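Local coordinates for uncharacterized protein (Pseudomonas aeruginosa UCBPP-PA14, PDB 3FD9), which acts as an antiactivator of type III secretion genes, probably by disrupting self-association and DNA binding of the activator ExsA until ExsC relieves it, at residues S98-W102 / V103-V107; R38-R42 / L43-Q47; P211-E214 / V215-C218. All blocks are in the same frame, centred on the assembly; numbering follows the deposited sequence.

Contact 1: residues S98-W102 / V103-V107; sequences SMIDW and VLLPV
Val103 brings its CB close to Met99 O, the selenium atom of the same selenomethionine lying 4.2 Å from that CB. Its N-H makes a weak bond to Met99 O. Leu104 N takes the same oxygen at 3.1 Å, much straighter and in the carbonyl plane; one carbonyl thus receives two successive amides, the second in a wider, pi-type turn. The Leu104 side chain slants across that of Met99, CG to CG 4.1 Å; Met99 reaches it with CG trans to its own N (chi1 170°). Leu105 N repeats the i to i+5 step, bonding Ile100 O at 3.0 Å, while Leu105 CG meets Ile100 CG2 at 3.7 Å; Leu200 and Leu201 of helix 193-203 also pack on Ile100. The Leu105 side chain runs alongside Asp101, whose carboxylate is held by Gln97 and by Arg31 of the second subunit. Pro106 has no N-H to donate, and the helix is kinked there, the two segment axes diverging by 21°; its ring packs beside Asp101 O. The two successive i to i+5 bonds form a pi-type bulge, followed here by a proline kink, in the buried part of helix 96-115.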
loop_
_atom_site.group_PDB
_atom_site.type_symbol
_atom_site.label_atom_id
_atom_site.label_comp_id
_atom_site.label_asym_id
_atom_site.label_seq_id
_atom_site.Cartn_x
_atom_site.Cartn_y
_atom_site.Cartn_z
ATOM N N SER A 98 11.492 17.932 -1.609
ATOM C CA SER A 98 12.006 17.759 -2.957
ATOM C C SER A 98 13.525 17.871 -2.974
ATOM O O SER A 98 14.205 17.142 -3.689
ATOM C CB SER A 98 11.385 18.789 -3.896
ATOM O OG SER A 98 10.058 18.425 -4.234
HETATM N N MSE A 99 14.047 18.788 -2.177
HETATM C CA MSE A 99 15.482 18.936 -2.021
HETATM C C MSE A 99 16.103 17.632 -1.516
HETATM O O MSE A 99 17.213 17.269 -1.898
HETATM C CB MSE A 99 15.781 20.076 -1.048
HETATM C CG MSE A 99 17.236 20.161 -0.644
HETATM SE SE MSE A 99 18.389 20.752 -2.121
HETATM C CE MSE A 99 17.921 22.675 -2.092
ATOM N N ILE A 100 15.365 16.920 -0.672
ATOM C CA ILE A 100 15.886 15.729 -0.018
ATOM C C ILE A 100 15.845 14.514 -0.924
ATOM O O ILE A 100 16.793 13.740 -0.982
ATOM C CB ILE A 100 15.080 15.395 1.249
ATOM C CG1 ILE A 100 15.325 16.441 2.339
ATOM C CG2 ILE A 100 15.442 14.018 1.755
ATOM C CD1 ILE A 100 14.313 16.376 3.476
ATOM N N ASP A 101 14.733 14.334 -1.620
ATOM C CA ASP A 101 14.509 13.103 -2.355
ATOM C C ASP A 101 15.198 13.112 -3.698
ATOM O O ASP A 101 15.485 12.056 -4.260
ATOM C CB ASP A 101 13.019 12.882 -2.561
ATOM C CG ASP A 101 12.315 12.496 -1.290
ATOM O OD1 ASP A 101 12.885 11.691 -0.515
ATOM O OD2 ASP A 101 11.190 12.996 -1.068
ATOM N N TRP A 102 15.447 14.310 -4.214
ATOM C CA TRP A 102 16.011 14.460 -5.539
ATOM C C TRP A 102 17.487 14.818 -5.508
ATOM O O TRP A 102 18.194 14.623 -6.483
ATOM C CB TRP A 102 15.214 15.481 -6.357
ATOM C CG TRP A 102 14.169 14.833 -7.232
ATOM C CD1 TRP A 102 14.371 14.236 -8.450
ATOM C CD2 TRP A 102 12.770 14.704 -6.955
ATOM N NE1 TRP A 102 13.184 13.744 -8.939
ATOM C CE2 TRP A 102 12.188 14.017 -8.042
ATOM C CE3 TRP A 102 11.953 15.101 -5.895
ATOM C CZ2 TRP A 102 10.833 13.725 -8.099
ATOM C CZ3 TRP A 102 10.603 14.804 -5.953
ATOM C CH2 TRP A 102 10.057 14.125 -7.048
ATOM N N VAL A 103 17.963 15.333 -4.387
ATOM C CA VAL A 103 19.353 15.737 -4.306
ATOM C C VAL A 103 20.061 15.069 -3.133
ATOM O O VAL A 103 20.845 14.149 -3.320
ATOM C CB VAL A 103 19.495 17.269 -4.191
ATOM C CG1 VAL A 103 20.956 17.667 -4.182
ATOM C CG2 VAL A 103 18.790 17.946 -5.333
ATOM N N LEU A 104 19.774 15.527 -1.922
ATOM C CA LEU A 104 20.555 15.126 -0.763
ATOM C C LEU A 104 20.724 13.619 -0.618
ATOM O O LEU A 104 21.839 13.136 -0.428
ATOM C CB LEU A 104 19.977 15.725 0.512
ATOM C CG LEU A 104 19.839 17.252 0.535
ATOM C CD1 LEU A 104 19.385 17.698 1.922
ATOM C CD2 LEU A 104 21.135 17.931 0.147
ATOM N N LEU A 105 19.630 12.873 -0.710
ATOM C CA LEU A 105 19.701 11.423 -0.549
ATOM C C LEU A 105 20.445 10.704 -1.685
ATOM O O LEU A 105 21.313 9.867 -1.430
ATOM C CB LEU A 105 18.303 10.832 -0.356
ATOM C CG LEU A 105 17.644 11.114 0.985
ATOM C CD1 LEU A 105 16.423 10.246 1.137
ATOM C CD2 LEU A 105 18.607 10.871 2.144
ATOM N N PRO A 106 20.101 11.010 -2.945
ATOM C CA PRO A 106 20.881 10.442 -4.054
ATOM C C PRO A 106 22.359 10.815 -3.956
ATOM O O PRO A 106 23.241 9.958 -4.044
ATOM C CB PRO A 106 20.268 11.104 -5.285
ATOM C CG PRO A 106 18.850 11.404 -4.872
ATOM C CD PRO A 106 18.947 11.791 -3.420
ATOM N N VAL A 107 22.624 12.101 -3.765
ATOM C CA VAL A 107 23.988 12.596 -3.670
ATOM C C VAL A 107 24.761 11.897 -2.567
ATOM O O VAL A 107 25.940 11.579 -2.731
ATOM C CB VAL A 107 24.011 14.110 -3.425
ATOM C CG1 VAL A 107 25.369 14.549 -2.907
ATOM C CG2 VAL A 107 23.642 14.848 -4.712
#

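Contact 2: residues R38-R42 / L43-Q47; sequences RMLPR and LRLEQ
Leu40 turns CG trans to its carbonyl carbon (chi1 -70°), which sends CD1 to within 4.0 Å of Leu45 CD2; the two side chains cross at about a right angle. The same first torsion in Arg44 (chi1 -72°) lays CG against the ring of Pro41, with Arg44 CG 4.0 Å from Pro41 CD and CB beside it. The motif is a short helix-to-helix link: Leu40 is where the chain leaves helix 30-39, and Pro41, at the N-cap position, immediately precedes helix 42-50. The proline side chain cannot cap the helix N-H groups; its carbonyl instead starts the helical bonding. Pro41 O accepts Leu45 N at 3.0 Å, almost in line with the C=O, and a weak, bent bond from Arg44 N. One residue on, Glu46 N bonds weakly to Arg42 O. Leu40 also packs on Ile72, Leu73 and Ala76 of helix 66-76. Just before the link, Arg38 forms a salt bridge with Glu112 of the third subunit. The end of Arg44 leads away from Pro41 and toward Gln47, whose OE1 also accepts Trp83 NE1; Arg44 NH1 bonds Gln47 OE1 at 2.7 Å, on a lone pair in the amide plane, with the oxygen 27° out of the guanidinium plane.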
loop_
_atom_site.group_PDB
_atom_site.type_symbol
_atom_site.label_atom_id
_atom_site.label_comp_id
_atom_site.label_asym_id
_atom_site.label_seq_id
_atom_site.Cartn_x
_atom_site.Cartn_y
_atom_site.Cartn_z
ATOM N N ARG A 38 -4.730 0.076 -20.054
ATOM C CA ARG A 38 -5.698 0.254 -21.131
ATOM C C ARG A 38 -5.096 1.069 -22.274
ATOM O O ARG A 38 -5.385 0.814 -23.452
ATOM C CB ARG A 38 -6.965 0.921 -20.592
ATOM C CG ARG A 38 -7.947 1.320 -21.650
ATOM C CD ARG A 38 -8.476 0.099 -22.393
ATOM N NE ARG A 38 -9.240 -0.804 -21.541
ATOM C CZ ARG A 38 -9.784 -1.942 -21.959
ATOM N NH1 ARG A 38 -9.647 -2.319 -23.220
ATOM N NH2 ARG A 38 -10.467 -2.710 -21.121
HETATM N N MSE A 39 -4.259 2.044 -21.924
HETATM C CA MSE A 39 -3.800 3.027 -22.896
HETATM C C MSE A 39 -2.503 2.621 -23.592
HETATM O O MSE A 39 -2.281 2.940 -24.766
HETATM C CB MSE A 39 -3.639 4.392 -22.231
HETATM C CG MSE A 39 -4.899 4.886 -21.576
HETATM SE SE MSE A 39 -6.419 4.894 -22.813
HETATM C CE MSE A 39 -7.844 4.583 -21.533
ATOM N N LEU A 40 -1.647 1.920 -22.856
ATOM C CA LEU A 40 -0.367 1.477 -23.372
ATOM C C LEU A 40 -0.437 0.034 -23.846
ATOM O O LEU A 40 -0.913 -0.840 -23.117
ATOM C CB LEU A 40 0.710 1.604 -22.296
ATOM C CG LEU A 40 1.131 3.017 -21.911
ATOM C CD1 LEU A 40 2.432 2.981 -21.122
ATOM C CD2 LEU A 40 1.302 3.870 -23.145
ATOM N N PRO A 41 0.039 -0.210 -25.076
ATOM C CA PRO A 41 0.255 -1.537 -25.652
ATOM C C PRO A 41 1.118 -2.369 -24.723
ATOM O O PRO A 41 1.968 -1.809 -24.042
ATOM C CB PRO A 41 1.047 -1.234 -26.924
ATOM C CG PRO A 41 0.687 0.164 -27.279
ATOM C CD PRO A 41 0.441 0.871 -25.995
ATOM N N ARG A 42 0.915 -3.678 -24.702
ATOM C CA ARG A 42 1.686 -4.562 -23.828
ATOM C C ARG A 42 3.194 -4.316 -23.924
ATOM O O ARG A 42 3.921 -4.417 -22.933
ATOM C CB ARG A 42 1.377 -6.022 -24.160
ATOM C CG ARG A 42 1.888 -7.043 -23.153
ATOM C CD ARG A 42 2.347 -8.315 -23.881
ATOM N NE ARG A 42 1.646 -8.485 -25.153
ATOM C CZ ARG A 42 2.207 -8.274 -26.346
ATOM N NH1 ARG A 42 3.483 -7.894 -26.430
ATOM N NH2 ARG A 42 1.500 -8.447 -27.460
ATOM N N LEU A 43 3.656 -3.997 -25.128
ATOM C CA LEU A 43 5.078 -3.804 -25.378
ATOM C C LEU A 43 5.584 -2.507 -24.759
ATOM O O LEU A 43 6.701 -2.451 -24.256
ATOM C CB LEU A 43 5.357 -3.834 -26.886
ATOM C CG LEU A 43 6.788 -3.672 -27.426
ATOM C CD1 LEU A 43 7.210 -2.207 -27.462
ATOM C CD2 LEU A 43 7.799 -4.500 -26.633
ATOM N N ARG A 44 4.764 -1.465 -24.801
ATOM C CA ARG A 44 5.145 -0.172 -24.243
ATOM C C ARG A 44 5.128 -0.220 -22.728
ATOM O O ARG A 44 5.950 0.402 -22.058
ATOM C CB ARG A 44 4.196 0.913 -24.735
ATOM C CG ARG A 44 4.388 1.275 -26.191
ATOM C CD ARG A 44 5.674 2.057 -26.398
ATOM N NE ARG A 44 5.839 2.446 -27.792
ATOM C CZ ARG A 44 6.701 1.875 -28.627
ATOM N NH1 ARG A 44 7.489 0.898 -28.199
ATOM N NH2 ARG A 44 6.778 2.283 -29.889
ATOM N N LEU A 45 4.170 -0.962 -22.189
ATOM C CA LEU A 45 4.088 -1.161 -20.751
ATOM C C LEU A 45 5.365 -1.758 -20.189
ATOM O O LEU A 45 5.831 -1.327 -19.152
ATOM C CB LEU A 45 2.907 -2.062 -20.389
ATOM C CG LEU A 45 1.774 -1.372 -19.650
ATOM C CD1 LEU A 45 1.067 -2.390 -18.774
ATOM C CD2 LEU A 45 2.332 -0.261 -18.800
ATOM N N GLU A 46 5.912 -2.766 -20.860
ATOM C CA GLU A 46 7.120 -3.414 -20.371
ATOM C C GLU A 46 8.314 -2.489 -20.559
ATOM O O GLU A 46 9.227 -2.475 -19.740
ATOM C CB GLU A 46 7.354 -4.761 -21.061
ATOM C CG GLU A 46 8.050 -4.665 -22.413
ATOM C CD GLU A 46 8.289 -6.024 -23.074
ATOM O OE1 GLU A 46 7.564 -6.992 -22.747
ATOM O OE2 GLU A 46 9.204 -6.116 -23.926
ATOM N N GLN A 47 8.303 -1.695 -21.620
ATOM C CA GLN A 47 9.384 -0.736 -21.820
ATOM C C GLN A 47 9.366 0.306 -20.724
ATOM O O GLN A 47 10.412 0.697 -20.208
ATOM C CB GLN A 47 9.309 -0.066 -23.189
ATOM C CG GLN A 47 9.893 -0.913 -24.304
ATOM C CD GLN A 47 9.469 -0.436 -25.668
ATOM O OE1 GLN A 47 8.738 0.537 -25.786
ATOM N NE2 GLN A 47 9.925 -1.121 -26.710
#

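Contact 3: residues P211-E214 / V215-C218; sequences PIPE and VLEC
The backbone passes from extended angles at Ile212 and Pro213 into tight turns, where Leu216 N bonds Pro213 O at 3.1 Å and Glu217 N bonds Glu214 O at 3.2 Å. Both donors stand well above the planes of the carbonyls they use, as the small radius of an i to i+3 turn would lead one to expect.

Ile212 places CG1 between its backbone N and carbonyl carbon (chi1 80°), and from there CD1 reaches over the turn to Leu216, 3.7 Å from Leu216 CB and near the carbonyl of that residue. The Ile212 side chain also passes obliquely across that of Glu217, Ile212 CG1 lying 3.8 Å from Glu217 OE2. Pro213 and Leu216 lie side by side and point the same way, Pro213 CG 4.0 Å from Leu216 CD1. This apolar pair is pressed inward on Trp190 and on Trp111 of helix 96-115, and Leu216 touches Trp239 of helix 232-241 as well.

Toward solvent, Glu214 and Glu217 cross at about a right angle. Glu214 OE2 lies 3.5 Å from Glu217 CG, a contact with the aliphatic part of the chain, whereas the carboxylate oxygens Glu214 OE2 and Glu217 OE2 remain 5.1 Å apart. The carboxylate planes are only 22° from parallel, and the two like charges probably disfavour a closer approach.

With Leu216 at the N-cap position, the 3-10 turn leads directly into helix 217-223. The whole is a 3-10 turn running into the N terminus of an alpha-helix, with one acidic side facing outward and an apolar side that turns inward, Leu216 buried, to join this helix start to helices 96-115 and 232-241.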
loop_
_atom_site.group_PDB
_atom_site.type_symbol
_atom_site.label_atom_id
_atom_site.label_comp_id
_atom_site.label_asym_id
_atom_site.label_seq_id
_atom_site.Cartn_x
_atom_site.Cartn_y
_atom_site.Cartn_z
ATOM N N PRO A 211 30.698 22.100 7.633
ATOM C CA PRO A 211 31.414 22.061 6.355
ATOM C C PRO A 211 31.123 20.785 5.572
ATOM O O PRO A 211 31.127 19.698 6.156
ATOM C CB PRO A 211 32.891 22.066 6.783
ATOM C CG PRO A 211 32.896 22.047 8.297
ATOM C CD PRO A 211 31.546 21.616 8.731
ATOM N N ILE A 212 30.898 20.912 4.267
ATOM C CA ILE A 212 30.646 19.749 3.417
ATOM C C ILE A 212 31.944 19.215 2.813
ATOM O O ILE A 212 32.881 19.979 2.594
ATOM C CB ILE A 212 29.666 20.091 2.274
ATOM C CG1 ILE A 212 30.393 20.805 1.144
ATOM C CG2 ILE A 212 28.521 20.961 2.784
ATOM C CD1 ILE A 212 29.744 20.608 -0.190
ATOM N N PRO A 213 32.002 17.903 2.531
ATOM C CA PRO A 213 33.198 17.285 1.940
ATOM C C PRO A 213 33.673 18.051 0.712
ATOM O O PRO A 213 32.842 18.584 -0.011
ATOM C CB PRO A 213 32.702 15.898 1.534
ATOM C CG PRO A 213 31.609 15.607 2.495
ATOM C CD PRO A 213 30.928 16.922 2.745
ATOM N N GLU A 214 34.979 18.104 0.477
ATOM C CA GLU A 214 35.515 18.958 -0.578
ATOM C C GLU A 214 35.067 18.481 -1.951
ATOM O O GLU A 214 34.902 19.274 -2.877
ATOM C CB GLU A 214 37.045 19.025 -0.497
ATOM C CG GLU A 214 37.648 20.373 -0.910
ATOM C CD GLU A 214 37.824 20.527 -2.422
ATOM O OE1 GLU A 214 38.506 19.676 -3.039
ATOM O OE2 GLU A 214 37.298 21.511 -2.992
ATOM N N VAL A 215 34.854 17.177 -2.071
ATOM C CA VAL A 215 34.483 16.565 -3.341
ATOM C C VAL A 215 33.049 16.900 -3.764
ATOM O O VAL A 215 32.599 16.513 -4.838
ATOM C CB VAL A 215 34.634 15.039 -3.266
ATOM C CG1 VAL A 215 33.495 14.433 -2.450
ATOM C CG2 VAL A 215 34.689 14.429 -4.672
ATOM N N LEU A 216 32.326 17.619 -2.915
ATOM C CA LEU A 216 30.943 17.959 -3.214
ATOM C C LEU A 216 30.794 19.461 -3.396
ATOM O O LEU A 216 29.685 19.965 -3.562
ATOM C CB LEU A 216 30.004 17.462 -2.102
ATOM C CG LEU A 216 29.917 15.955 -1.853
ATOM C CD1 LEU A 216 29.066 15.666 -0.638
ATOM C CD2 LEU A 216 29.366 15.240 -3.050
ATOM N N GLU A 217 31.918 20.166 -3.378
ATOM C CA GLU A 217 31.917 21.619 -3.487
ATOM C C GLU A 217 31.233 22.162 -4.743
ATOM O O GLU A 217 30.414 23.070 -4.654
ATOM C CB GLU A 217 33.346 22.160 -3.401
ATOM C CG GLU A 217 33.967 22.068 -2.007
ATOM C CD GLU A 217 33.210 22.883 -0.964
ATOM O OE1 GLU A 217 32.287 23.640 -1.346
ATOM O OE2 GLU A 217 33.541 22.767 0.241
ATOM N N CYS A 218 31.566 21.622 -5.909
ATOM C CA CYS A 218 31.002 22.157 -7.147
ATOM C C CYS A 218 29.506 21.872 -7.280
ATOM O O CYS A 218 28.816 22.511 -8.067
ATOM C CB CYS A 218 31.794 21.704 -8.385
ATOM S SG CYS A 218 32.741 20.191 -8.167
#

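In the fold
All three contacts are local and follow in series along the chain; none nests in or crosses another, and none closes a long loop. Contact 2 comes first, turning helix 30-39 into helix 42-50 in the N-terminal region. Contact 1 follows within helix 96-115, about 17 Å away between nearest atoms. The chain then runs out and back through the long helices 119-147 and 157-189 before helix 193-203 and contact 3, which starts helix 217-223. Contacts 1 and 3 meet where Val107 CG1 lies 4.1 Å from Leu216 CD2. Contact 2 is on the other side of the chain's centre from contact 3. Between chains, Leu105 of contact 1 packs on Met39 of the second subunit.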